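Chorismate mutase protein (Bartonella henselae, PDB 3RMI) probably catalyses the rearrangement of chorismate to prephenate, working as an all-helical dimer of the type II chorismate mutase family. Local coordinates at residues K85-I88 and K89-H93. Sequence-based numbering, arbitrary orientation.
Sequences KFII and KEVVH
I87 and I88 meet V91 and V92 one turn further along helix 77-106, in the all-helical fold of type II chorismate mutases, and the two i to i+4 pairs illustrate how one helix can serve a core and a ligand pocket at once. The compact side is apolar. CG2 of I87 lies 4.2 Å from CG2 of V91, and both residues also pack on R35 of helix 4-48. Beside them, CG2 of I88 approaches CG2 of V92 to 4.0 Å, the two branched side chains crossing at a slant. In I88, chi1 of -73° leaves CG1 beside the backbone N and turns CG2 anti to it, which sets this methyl beside its own carbonyl carbon, facing the next turn, while CG2 of V92 is directed back beside its backbone N to receive it. I88 and V91 both touch the bound D-malate, so this side of the helix lines the malate pocket, probably the active site. E90 and I87 rest on F79 of the second subunit, whose F86 stacks on F86 here. The solvent side is looser: K89 runs extended away from the preceding turn; of its side chain, only CB comes close, 3.5 Å from O of K85. Backbone bonds join the successive turns. N of K89 reaches O of K85 at 3.0 Å, N of V91 bonds to O of I87 at 3.0 Å, and N of V92 donates to O of I88 at 2.8 Å.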
loop_
_atom_site.group_PDB
_atom_site.type_symbol
_atom_site.label_atom_id
_atom_site.label_comp_id
_atom_site.label_asym_id
_atom_site.label_seq_id
_atom_site.Cartn_x
_atom_site.Cartn_y
_atom_site.Cartn_z
ATOM N N LYS A 85 -0.602 6.170 -6.602
ATOM C CA LYS A 85 -1.704 7.064 -6.859
ATOM C C LYS A 85 -2.822 6.873 -5.852
ATOM O O LYS A 85 -3.510 7.823 -5.490
ATOM C CB LYS A 85 -2.250 6.860 -8.286
ATOM C CG LYS A 85 -1.413 7.561 -9.367
ATOM C CD LYS A 85 -2.082 7.517 -10.754
ATOM C CE LYS A 85 -1.752 8.779 -11.537
ATOM N NZ LYS A 85 -1.848 8.570 -13.023
ATOM N N PHE A 86 -3.015 5.632 -5.421
ATOM C CA PHE A 86 -3.956 5.301 -4.358
ATOM C C PHE A 86 -3.577 6.010 -3.068
ATOM O O PHE A 86 -4.429 6.580 -2.382
ATOM C CB PHE A 86 -3.993 3.770 -4.154
ATOM C CG PHE A 86 -4.837 3.328 -2.998
ATOM C CD1 PHE A 86 -6.220 3.194 -3.146
ATOM C CD2 PHE A 86 -4.258 3.047 -1.769
ATOM C CE1 PHE A 86 -7.013 2.788 -2.093
ATOM C CE2 PHE A 86 -5.042 2.651 -0.690
ATOM C CZ PHE A 86 -6.431 2.518 -0.858
ATOM N N ILE A 87 -2.296 5.980 -2.730
ATOM C CA ILE A 87 -1.845 6.679 -1.541
ATOM C C ILE A 87 -1.996 8.202 -1.707
ATOM O O ILE A 87 -2.471 8.897 -0.805
ATOM C CB ILE A 87 -0.395 6.340 -1.207
ATOM C CG1 ILE A 87 -0.249 4.845 -0.912
ATOM C CG2 ILE A 87 0.052 7.108 -0.006
ATOM C CD1 ILE A 87 -1.086 4.394 0.294
ATOM N N ILE A 88 -1.633 8.718 -2.868
ATOM C CA ILE A 88 -1.622 10.175 -3.064
ATOM C C ILE A 88 -3.019 10.750 -3.001
ATOM O O ILE A 88 -3.210 11.874 -2.554
ATOM C CB ILE A 88 -1.014 10.542 -4.394
ATOM C CG1 ILE A 88 0.499 10.343 -4.361
ATOM C CG2 ILE A 88 -1.397 11.994 -4.802
ATOM C CD1 ILE A 88 1.145 10.574 -5.780
ATOM N N LYS A 89 -4.003 9.988 -3.454
ATOM C CA LYS A 89 -5.412 10.433 -3.395
ATOM C C LYS A 89 -5.853 10.642 -1.928
ATOM O O LYS A 89 -6.571 11.598 -1.602
ATOM C CB LYS A 89 -6.297 9.381 -4.081
ATOM C CG LYS A 89 -7.688 9.817 -4.494
ATOM C CD LYS A 89 -8.539 8.604 -4.915
ATOM C CE LYS A 89 -10.002 8.983 -5.137
ATOM N NZ LYS A 89 -10.865 7.753 -5.082
ATOM N N GLU A 90 -5.408 9.764 -1.037
ATOM C CA GLU A 90 -5.722 9.937 0.359
ATOM C C GLU A 90 -4.999 11.161 0.883
ATOM O O GLU A 90 -5.557 11.953 1.628
ATOM C CB GLU A 90 -5.296 8.713 1.145
ATOM C CG GLU A 90 -5.641 8.790 2.615
ATOM C CD GLU A 90 -7.137 8.888 2.874
ATOM O OE1 GLU A 90 -7.936 8.557 1.961
ATOM O OE2 GLU A 90 -7.513 9.272 3.998
ATOM N N VAL A 91 -3.741 11.308 0.492
ATOM C CA VAL A 91 -2.917 12.427 0.959
ATOM C C VAL A 91 -3.521 13.765 0.543
ATOM O O VAL A 91 -3.584 14.697 1.340
ATOM C CB VAL A 91 -1.470 12.319 0.450
ATOM C CG1 VAL A 91 -0.703 13.613 0.727
ATOM C CG2 VAL A 91 -0.762 11.124 1.120
ATOM N N VAL A 92 -3.994 13.839 -0.690
ATOM C CA VAL A 92 -4.553 15.067 -1.224
ATOM C C VAL A 92 -5.834 15.403 -0.461
ATOM O O VAL A 92 -6.053 16.563 -0.073
ATOM C CB VAL A 92 -4.780 14.948 -2.760
ATOM C CG1 VAL A 92 -5.793 15.937 -3.223
ATOM C CG2 VAL A 92 -3.449 15.114 -3.512
ATOM N N HIS A 93 -6.667 14.388 -0.214
ATOM C CA HIS A 93 -7.802 14.548 0.684
ATOM C C HIS A 93 -7.363 15.100 2.041
ATOM O O HIS A 93 -7.964 16.044 2.559
ATOM C CB HIS A 93 -8.556 13.218 0.903
ATOM C CG HIS A 93 -9.702 13.323 1.878
ATOM N ND1 HIS A 93 -9.751 12.607 3.058
ATOM C CD2 HIS A 93 -10.823 14.088 1.860
ATOM C CE1 HIS A 93 -10.857 12.915 3.716
ATOM N NE2 HIS A 93 -11.523 13.810 3.009
#